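Local coordinates for protein argonaute (PDB 5G5S) that uses short single-stranded DNA guides to bind and cleave complementary target DNA, and may defend the cell against invading genetic elements, at residues Met562-Ile567 with Glu589-Ile594; His546-Ile551 with Asn581-Ile586; Tyr361-Glu366 with Cys428-Ile433. All coordinates share one frame; numbering follows the deposited sequence.

Contact 1: residues Met562-Ile567 with Glu589-Ile594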
loop_
_atom_site.group_PDB
_atom_site.type_symbol
_atom_site.label_atom_id
_atom_site.label_comp_id
_atom_site.label_asym_id
_atom_site.label_seq_id
_atom_site.Cartn_x
_atom_site.Cartn_y
_atom_site.Cartn_z
ATOM N N MET A 562 24.783 10.064 -2.492
ATOM C CA MET A 562 24.338 8.986 -3.357
ATOM C C MET A 562 25.292 8.560 -4.446
ATOM O O MET A 562 24.907 7.839 -5.364
ATOM C CB MET A 562 22.905 9.215 -3.818
ATOM C CG MET A 562 21.951 8.642 -2.805
ATOM S SD MET A 562 20.299 9.166 -3.054
ATOM C CE MET A 562 19.820 8.133 -4.455
ATOM N N GLU A 563 26.568 8.949 -4.275
ATOM C CA GLU A 563 27.680 8.637 -5.158
ATOM C C GLU A 563 28.427 7.434 -4.611
ATOM O O GLU A 563 28.539 7.292 -3.384
ATOM C CB GLU A 563 28.639 9.826 -5.230
ATOM C CG GLU A 563 27.977 11.126 -5.662
ATOM C CD GLU A 563 28.882 12.331 -5.844
ATOM O OE1 GLU A 563 30.076 12.263 -5.465
ATOM O OE2 GLU A 563 28.383 13.353 -6.370
ATOM N N ASN A 564 28.986 6.593 -5.525
ATOM C CA ASN A 564 29.793 5.399 -5.202
ATOM C C ASN A 564 29.033 4.431 -4.271
ATOM O O ASN A 564 29.616 3.766 -3.404
ATOM C CB ASN A 564 31.143 5.827 -4.637
ATOM C CG ASN A 564 31.729 7.026 -5.352
ATOM O OD1 ASN A 564 31.862 7.049 -6.581
ATOM N ND2 ASN A 564 32.069 8.062 -4.602
ATOM N N LYS A 565 27.709 4.369 -4.484
ATOM C CA LYS A 565 26.775 3.592 -3.701
ATOM C C LYS A 565 26.084 2.526 -4.531
ATOM O O LYS A 565 26.060 2.600 -5.758
ATOM C CB LYS A 565 25.703 4.531 -3.099
ATOM C CG LYS A 565 26.212 5.602 -2.118
ATOM C CD LYS A 565 26.723 5.042 -0.783
ATOM C CE LYS A 565 27.361 6.096 0.090
ATOM N NZ LYS A 565 26.348 6.998 0.698
ATOM N N ASN A 566 25.517 1.527 -3.837
ATOM C CA ASN A 566 24.690 0.467 -4.395
ATOM C C ASN A 566 23.340 0.684 -3.739
ATOM O O ASN A 566 23.212 0.508 -2.532
ATOM C CB ASN A 566 25.258 -0.935 -4.110
ATOM C CG ASN A 566 24.577 -1.993 -4.943
ATOM O OD1 ASN A 566 23.554 -1.752 -5.595
ATOM N ND2 ASN A 566 25.138 -3.176 -4.974
ATOM N N ILE A 567 22.371 1.192 -4.521
ATOM C CA ILE A 567 21.033 1.591 -4.066
ATOM C C ILE A 567 19.964 0.811 -4.786
ATOM O O ILE A 567 19.979 0.719 -6.013
ATOM C CB ILE A 567 20.815 3.139 -4.233
ATOM C CG1 ILE A 567 21.901 3.952 -3.486
ATOM C CG2 ILE A 567 19.423 3.583 -3.778
ATOM C CD1 ILE A 567 22.172 5.287 -4.098
ATOM N N GLU A 589 26.988 9.339 -13.827
ATOM C CA GLU A 589 27.252 10.617 -13.165
ATOM C C GLU A 589 27.531 10.409 -11.670
ATOM O O GLU A 589 28.457 11.022 -11.148
ATOM C CB GLU A 589 26.097 11.613 -13.391
ATOM C CG GLU A 589 26.400 13.040 -12.957
ATOM C CD GLU A 589 27.597 13.687 -13.631
ATOM O OE1 GLU A 589 27.441 14.171 -14.775
ATOM O OE2 GLU A 589 28.695 13.690 -13.026
ATOM N N LEU A 590 26.758 9.525 -10.991
ATOM C CA LEU A 590 26.960 9.217 -9.565
ATOM C C LEU A 590 28.054 8.177 -9.309
ATOM O O LEU A 590 28.591 8.151 -8.202
ATOM C CB LEU A 590 25.669 8.720 -8.904
ATOM C CG LEU A 590 24.491 9.682 -8.746
ATOM C CD1 LEU A 590 23.245 8.903 -8.340
ATOM C CD2 LEU A 590 24.784 10.774 -7.726
ATOM N N ASN A 591 28.375 7.317 -10.312
ATOM C CA ASN A 591 29.309 6.178 -10.210
ATOM C C ASN A 591 28.706 5.185 -9.194
ATOM O O ASN A 591 29.390 4.627 -8.324
ATOM C CB ASN A 591 30.743 6.600 -9.847
ATOM C CG ASN A 591 31.709 5.442 -9.785
ATOM O OD1 ASN A 591 31.730 4.578 -10.665
ATOM N ND2 ASN A 591 32.484 5.365 -8.708
ATOM N N SER A 592 27.381 4.999 -9.327
ATOM C CA SER A 592 26.554 4.198 -8.459
ATOM C C SER A 592 25.793 3.170 -9.227
ATOM O O SER A 592 25.456 3.382 -10.389
ATOM C CB SER A 592 25.559 5.097 -7.725
ATOM O OG SER A 592 26.211 5.948 -6.797
ATOM N N ASN A 593 25.487 2.062 -8.560
ATOM C CA ASN A 593 24.643 1.003 -9.089
ATOM C C ASN A 593 23.225 1.337 -8.592
ATOM O O ASN A 593 22.980 1.386 -7.382
ATOM C CB ASN A 593 25.108 -0.351 -8.586
ATOM C CG ASN A 593 24.327 -1.510 -9.149
ATOM O OD1 ASN A 593 24.576 -1.972 -10.263
ATOM N ND2 ASN A 593 23.414 -2.059 -8.355
ATOM N N ILE A 594 22.326 1.664 -9.528
ATOM C CA ILE A 594 20.943 2.010 -9.216
ATOM C C ILE A 594 20.045 0.897 -9.693
ATOM O O ILE A 594 20.001 0.578 -10.886
ATOM C CB ILE A 594 20.509 3.399 -9.774
ATOM C CG1 ILE A 594 21.497 4.548 -9.407
ATOM C CG2 ILE A 594 19.055 3.726 -9.402
ATOM C CD1 ILE A 594 21.672 4.909 -7.866
#
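L590, in the last turn of its helix, lays both methyl groups against the carbonyl oxygen of M562, with CD1 at 3.6 Å from M562 O. Its other branch, CD2, meets the CG of E563, the two side chains crossing at about a right angle. N564 N donates to L590 O over 3.1 Å. Where the chain leaves the helix, at N591, phi is positive, as it is at N564, and these asparagines join through their amides: N591 ND2 reaches N564 OD1 at 2.8 Å, with the amide planes 67° apart.

One turn leads into the first strand and the other into the second strand of a beta-alpha-beta crossover of the PIWI domain (strand 566-571, helix 577-590, strand 593-600), with the strands parallel. Between turn and strand S592 serves both ways, its OG donating to M562 O over 2.7 Å and accepting from K565 N.

N593 starts the ladder proper. Its N binds K565 O, and its O receives I567 N at 2.9 Å in a nearly straight bond. Its CG stands anti to the backbone N (chi1 -177°), as does that of N566; the side chains run alongside, pointing the same way, with their amide planes nearly perpendicular (84°), and N593 ND2 meets N566 OD1 at 2.8 Å, from above the carbonyl plane. N593 ND2 also bonds E595, and N593 OD1 is held by N645.

Contact 2: residues His546-Ile551 with Asn581-Ile586; sequences HLPYVI and NDLKEI
P548 presents one edge of its ring to helix 577-590, and two neighbouring ring carbons do the touching. CG and CB both meet the CB of D582, with P548 CG and D582 CB 3.5 Å apart, and CG also leans on a methyl of L583. CB meets I586 too, whose CD1 lies 3.8 Å from P548 CB and closes in on P548 O as well. The proline thus sits between a residue at one turn and a residue at the next, crossing both D582 and L583 at about a right angle.

L583 is the counterpart on the opposing helix. With CG beside the backbone N (chi1 -70°), its leucine fork is brought towards the first helix, and its branches divide the work: CD1 rests on L547, 3.8 Å from L547 CD2, while CD2 meets I551, 3.7 Å from I551 CD1. Both leucine and isoleucine cross it roughly perpendicularly. I551 CD1 also reaches I586 CG2, this time at a slant.

The axes of the two short helical segments approach to 9.7 Å, and the segments run roughly parallel, splayed by 30°, in the RNase H-like PIWI domain. F569, on strand 566-571, touches both L547 and I551 and so lies beneath the first helix. Helix 547-556 begins after H546, at its N-cap position, and E579 of the other helix accepts from L547 N through its OE1.

No hydrogen bond joins the two segments. Between them the contact is apolar and non-directional, which implies that shape fitting and burial dominate there, while the bond from L547 N to E579 adds a directional tie at the start of helix 547-556.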
loop_
_atom_site.group_PDB
_atom_site.type_symbol
_atom_site.label_atom_id
_atom_site.label_comp_id
_atom_site.label_asym_id
_atom_site.label_seq_id
_atom_site.Cartn_x
_atom_site.Cartn_y
_atom_site.Cartn_z
ATOM N N HIS A 546 9.216 11.745 -11.329
ATOM C CA HIS A 546 9.905 10.557 -11.843
ATOM C C HIS A 546 11.155 10.173 -11.028
ATOM O O HIS A 546 11.682 11.001 -10.284
ATOM C CB HIS A 546 10.237 10.749 -13.343
ATOM C CG HIS A 546 11.048 11.982 -13.651
ATOM N ND1 HIS A 546 10.559 13.260 -13.394
ATOM C CD2 HIS A 546 12.278 12.096 -14.206
ATOM C CE1 HIS A 546 11.506 14.093 -13.792
ATOM N NE2 HIS A 546 12.564 13.437 -14.273
ATOM N N LEU A 547 11.615 8.906 -11.158
ATOM C CA LEU A 547 12.805 8.400 -10.464
ATOM C C LEU A 547 14.078 9.251 -10.693
ATOM O O LEU A 547 14.694 9.618 -9.698
ATOM C CB LEU A 547 13.044 6.904 -10.715
ATOM C CG LEU A 547 14.110 6.223 -9.841
ATOM C CD1 LEU A 547 13.786 6.347 -8.340
ATOM C CD2 LEU A 547 14.279 4.769 -10.227
ATOM N N PRO A 548 14.466 9.660 -11.936
ATOM C CA PRO A 548 15.639 10.545 -12.074
ATOM C C PRO A 548 15.574 11.811 -11.203
ATOM O O PRO A 548 16.584 12.166 -10.594
ATOM C CB PRO A 548 15.650 10.874 -13.570
ATOM C CG PRO A 548 14.978 9.701 -14.202
ATOM C CD PRO A 548 13.885 9.345 -13.261
ATOM N N TYR A 549 14.384 12.449 -11.095
ATOM C CA TYR A 549 14.170 13.633 -10.255
ATOM C C TYR A 549 14.298 13.336 -8.756
ATOM O O TYR A 549 14.853 14.165 -8.035
ATOM C CB TYR A 549 12.829 14.321 -10.569
ATOM C CG TYR A 549 12.468 15.417 -9.591
ATOM C CD1 TYR A 549 12.995 16.700 -9.722
ATOM C CD2 TYR A 549 11.653 15.156 -8.496
ATOM C CE1 TYR A 549 12.719 17.694 -8.781
ATOM C CE2 TYR A 549 11.345 16.148 -7.568
ATOM C CZ TYR A 549 11.876 17.415 -7.713
ATOM O OH TYR A 549 11.540 18.383 -6.796
ATOM N N VAL A 550 13.784 12.171 -8.285
ATOM C CA VAL A 550 13.862 11.738 -6.888
ATOM C C VAL A 550 15.342 11.687 -6.462
ATOM O O VAL A 550 15.700 12.256 -5.428
ATOM C CB VAL A 550 13.129 10.382 -6.642
ATOM C CG1 VAL A 550 13.392 9.836 -5.235
ATOM C CG2 VAL A 550 11.633 10.513 -6.891
ATOM N N ILE A 551 16.190 11.042 -7.288
ATOM C CA ILE A 551 17.627 10.887 -7.052
ATOM C C ILE A 551 18.319 12.235 -6.967
ATOM O O ILE A 551 19.082 12.460 -6.026
ATOM C CB ILE A 551 18.275 9.915 -8.076
ATOM C CG1 ILE A 551 17.607 8.510 -8.003
ATOM C CG2 ILE A 551 19.782 9.817 -7.843
ATOM C CD1 ILE A 551 17.832 7.605 -9.197
ATOM N N ASN A 581 16.830 6.328 -20.096
ATOM C CA ASN A 581 18.041 7.016 -20.535
ATOM C C ASN A 581 18.573 7.958 -19.462
ATOM O O ASN A 581 19.790 8.092 -19.327
ATOM C CB ASN A 581 17.802 7.772 -21.830
ATOM C CG ASN A 581 19.047 8.462 -22.334
ATOM O OD1 ASN A 581 19.989 7.816 -22.813
ATOM N ND2 ASN A 581 19.122 9.774 -22.128
ATOM N N ASP A 582 17.673 8.629 -18.722
ATOM C CA ASP A 582 18.052 9.538 -17.640
ATOM C C ASP A 582 18.699 8.745 -16.500
ATOM O O ASP A 582 19.657 9.228 -15.891
ATOM C CB ASP A 582 16.827 10.320 -17.127
ATOM C CG ASP A 582 16.291 11.410 -18.041
ATOM O OD1 ASP A 582 16.562 11.356 -19.260
ATOM O OD2 ASP A 582 15.555 12.290 -17.543
ATOM N N LEU A 583 18.181 7.520 -16.234
ATOM C CA LEU A 583 18.714 6.624 -15.206
ATOM C C LEU A 583 20.053 6.040 -15.626
ATOM O O LEU A 583 20.921 5.867 -14.776
ATOM C CB LEU A 583 17.713 5.540 -14.806
ATOM C CG LEU A 583 16.485 5.999 -14.007
ATOM C CD1 LEU A 583 15.525 4.854 -13.809
ATOM C CD2 LEU A 583 16.875 6.611 -12.662
ATOM N N LYS A 584 20.248 5.820 -16.944
ATOM C CA LYS A 584 21.514 5.384 -17.541
ATOM C C LYS A 584 22.587 6.459 -17.301
ATOM O O LYS A 584 23.682 6.121 -16.870
ATOM C CB LYS A 584 21.360 5.129 -19.051
ATOM C CG LYS A 584 20.848 3.737 -19.386
ATOM C CD LYS A 584 21.101 3.380 -20.853
ATOM C CE LYS A 584 19.873 3.526 -21.712
ATOM N NZ LYS A 584 20.182 3.313 -23.150
ATOM N N GLU A 585 22.244 7.750 -17.517
ATOM C CA GLU A 585 23.141 8.900 -17.315
ATOM C C GLU A 585 23.456 9.158 -15.836
ATOM O O GLU A 585 24.605 9.439 -15.507
ATOM C CB GLU A 585 22.596 10.179 -17.992
ATOM C CG GLU A 585 22.467 10.097 -19.509
ATOM C CD GLU A 585 23.729 9.720 -20.262
ATOM O OE1 GLU A 585 24.696 10.515 -20.238
ATOM O OE2 GLU A 585 23.754 8.621 -20.860
ATOM N N ILE A 586 22.442 9.062 -14.959
ATOM C CA ILE A 586 22.566 9.250 -13.512
ATOM C C ILE A 586 23.554 8.247 -12.880
ATOM O O ILE A 586 24.355 8.648 -12.032
ATOM C CB ILE A 586 21.155 9.301 -12.833
ATOM C CG1 ILE A 586 20.773 10.742 -12.493
ATOM C CG2 ILE A 586 21.032 8.407 -11.598
ATOM C CD1 ILE A 586 19.278 11.006 -12.431
#

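Contact 3: residues Tyr361-Glu366 with Cys428-Ile433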
loop_
_atom_site.group_PDB
_atom_site.type_symbol
_atom_site.label_atom_id
_atom_site.label_comp_id
_atom_site.label_asym_id
_atom_site.label_seq_id
_atom_site.Cartn_x
_atom_site.Cartn_y
_atom_site.Cartn_z
ATOM N N TYR A 361 1.186 11.264 28.927
ATOM C CA TYR A 361 -0.227 11.478 29.222
ATOM C C TYR A 361 -0.959 10.137 29.129
ATOM O O TYR A 361 -0.607 9.322 28.276
ATOM C CB TYR A 361 -0.829 12.464 28.209
ATOM C CG TYR A 361 -0.455 13.908 28.457
ATOM C CD1 TYR A 361 0.726 14.442 27.948
ATOM C CD2 TYR A 361 -1.295 14.750 29.177
ATOM C CE1 TYR A 361 1.079 15.771 28.183
ATOM C CE2 TYR A 361 -0.967 16.089 29.393
ATOM C CZ TYR A 361 0.222 16.595 28.891
ATOM O OH TYR A 361 0.549 17.913 29.112
ATOM N N ILE A 362 -1.943 9.888 30.011
ATOM C CA ILE A 362 -2.746 8.659 29.941
ATOM C C ILE A 362 -4.189 9.061 29.668
ATOM O O ILE A 362 -4.882 9.561 30.554
ATOM C CB ILE A 362 -2.581 7.639 31.118
ATOM C CG1 ILE A 362 -1.098 7.418 31.551
ATOM C CG2 ILE A 362 -3.287 6.306 30.800
ATOM C CD1 ILE A 362 -0.074 6.828 30.473
ATOM N N LEU A 363 -4.610 8.890 28.415
ATOM C CA LEU A 363 -5.934 9.263 27.927
ATOM C C LEU A 363 -6.901 8.078 27.908
ATOM O O LEU A 363 -6.743 7.155 27.110
ATOM C CB LEU A 363 -5.816 9.959 26.550
ATOM C CG LEU A 363 -4.964 11.245 26.540
ATOM C CD1 LEU A 363 -4.488 11.577 25.169
ATOM C CD2 LEU A 363 -5.715 12.427 27.136
ATOM N N ILE A 364 -7.880 8.093 28.833
ATOM C CA ILE A 364 -8.891 7.042 29.004
ATOM C C ILE A 364 -10.235 7.526 28.456
ATOM O O ILE A 364 -10.691 8.610 28.825
ATOM C CB ILE A 364 -9.024 6.574 30.493
ATOM C CG1 ILE A 364 -7.667 6.485 31.233
ATOM C CG2 ILE A 364 -9.798 5.254 30.602
ATOM C CD1 ILE A 364 -7.389 7.635 32.161
ATOM N N ASP A 365 -10.870 6.714 27.590
ATOM C CA ASP A 365 -12.178 7.004 26.993
ATOM C C ASP A 365 -13.229 7.018 28.111
ATOM O O ASP A 365 -13.236 6.104 28.940
ATOM C CB ASP A 365 -12.521 5.939 25.934
ATOM C CG ASP A 365 -13.693 6.290 25.040
ATOM O OD1 ASP A 365 -14.844 6.151 25.491
ATOM O OD2 ASP A 365 -13.456 6.656 23.874
ATOM N N GLU A 366 -14.079 8.074 28.157
ATOM C CA GLU A 366 -15.143 8.276 29.158
ATOM C C GLU A 366 -16.043 7.051 29.342
ATOM O O GLU A 366 -16.399 6.723 30.472
ATOM C CB GLU A 366 -16.011 9.491 28.792
ATOM C CG GLU A 366 -15.462 10.821 29.274
ATOM C CD GLU A 366 -16.352 12.019 28.998
ATOM O OE1 GLU A 366 -17.566 11.951 29.300
ATOM O OE2 GLU A 366 -15.823 13.048 28.518
ATOM N N CYS A 428 6.659 14.733 23.834
ATOM C CA CYS A 428 5.828 14.122 24.863
ATOM C C CYS A 428 5.200 12.853 24.322
ATOM O O CYS A 428 5.243 12.600 23.107
ATOM C CB CYS A 428 4.764 15.104 25.348
ATOM S SG CYS A 428 5.421 16.539 26.238
ATOM N N PHE A 429 4.629 12.041 25.219
ATOM C CA PHE A 429 3.954 10.816 24.821
ATOM C C PHE A 429 2.537 10.764 25.374
ATOM O O PHE A 429 2.257 11.379 26.399
ATOM C CB PHE A 429 4.764 9.552 25.181
ATOM C CG PHE A 429 4.194 8.305 24.540
ATOM C CD1 PHE A 429 4.375 8.056 23.184
ATOM C CD2 PHE A 429 3.407 7.425 25.272
ATOM C CE1 PHE A 429 3.794 6.941 22.578
ATOM C CE2 PHE A 429 2.823 6.312 24.662
ATOM C CZ PHE A 429 3.020 6.080 23.321
ATOM N N ALA A 430 1.630 10.063 24.672
ATOM C CA ALA A 430 0.259 9.885 25.139
ATOM C C ALA A 430 -0.204 8.465 24.873
ATOM O O ALA A 430 -0.131 7.998 23.746
ATOM C CB ALA A 430 -0.674 10.894 24.490
ATOM N N LEU A 431 -0.629 7.763 25.925
ATOM C CA LEU A 431 -1.143 6.404 25.799
ATOM C C LEU A 431 -2.663 6.512 25.841
ATOM O O LEU A 431 -3.229 6.954 26.841
ATOM C CB LEU A 431 -0.592 5.499 26.916
ATOM C CG LEU A 431 -1.025 4.030 26.909
ATOM C CD1 LEU A 431 -0.362 3.254 25.770
ATOM C CD2 LEU A 431 -0.726 3.373 28.248
ATOM N N ILE A 432 -3.307 6.199 24.711
ATOM C CA ILE A 432 -4.755 6.286 24.555
ATOM C C ILE A 432 -5.392 4.906 24.786
ATOM O O ILE A 432 -5.084 3.949 24.067
ATOM C CB ILE A 432 -5.138 6.910 23.174
ATOM C CG1 ILE A 432 -4.552 8.325 22.994
ATOM C CG2 ILE A 432 -6.653 6.907 22.943
ATOM C CD1 ILE A 432 -4.256 8.684 21.500
ATOM N N ILE A 433 -6.269 4.817 25.805
ATOM C CA ILE A 433 -7.019 3.606 26.145
ATOM C C ILE A 433 -8.458 3.828 25.650
ATOM O O ILE A 433 -9.183 4.680 26.180
ATOM C CB ILE A 433 -6.965 3.268 27.671
ATOM C CG1 ILE A 433 -5.568 3.531 28.326
ATOM C CG2 ILE A 433 -7.526 1.864 27.972
ATOM C CD1 ILE A 433 -4.401 2.640 27.882
#
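Y361 and L431 are linked by the backbone, L431 N giving its hydrogen to Y361 O over 2.8 Å, and the same exchange repeats along the strands. L363 N donates to L431 O, I433 N to L363 O at 2.7 Å, and D365 N to I433 O at 3.0 Å; at the other end Y361 N donates to F429 O. That last oxygen also lies in the plane of the Y361 ring, at its edge, 3.8 Å from Y361 CD1.

Side chains pair on both sides of this ladder. On the side of Y361 and A430, L363 uses one methyl for two neighbours, its CD1 lying 3.9 Å from A430 CB and equally far from I432 CG1. On the opposite face, I362 and L431 run alongside each other, pointing the same way, with I362 CD1 at 3.8 Å from L431 CB. In I362 a chi1 of -43° sets CG1 beside the backbone N, and a chi2 of -61° then turns CD1 towards L431.

The pair forms the middle of the four-stranded parallel sheet of the Mid domain, a Rossmann-like arrangement in which strand 397-407 flanks one side and strand 456-462 the other. The backbones of I362 and I364 hydrogen-bond on their other edge to strand 397-407, at R403, K405 and F407.

Helix 442-452 covers the face with L363, A430 and I432, through L447, K448 and L451. D365, at the strand's end, is fixed by Y444 OH on OD2 and by E367 N on OD1. F429 packs edge-to-face with F398, and its side chain comes within about 4 Å of that of Q459, which belongs to the region binding the 5'-phosphorylated end of the guide.

Overall arrangement
Contacts 1 and 2 are neighbours in the PIWI domain, with centres 11 Å apart and helix 577-590 shared between them. I551 joins them: its CG2 lies 3.6 Å from L590 CD1 and 3.8 Å from M562 CE, so helix 547-556 packs against the helix end at L590 and the turn at M562. Of the two, contact 2 lies near the probable catalytic centre, the side chain of D582 being about 9 Å from that of E543 and the side chain of L547 about 11 Å from that of D506; contact 1 lies away from known sites. Contact 3 stands apart in the Mid domain, its centre 45 and 46 Å from those of contacts 1 and 2, beside the guide's 5'-end site.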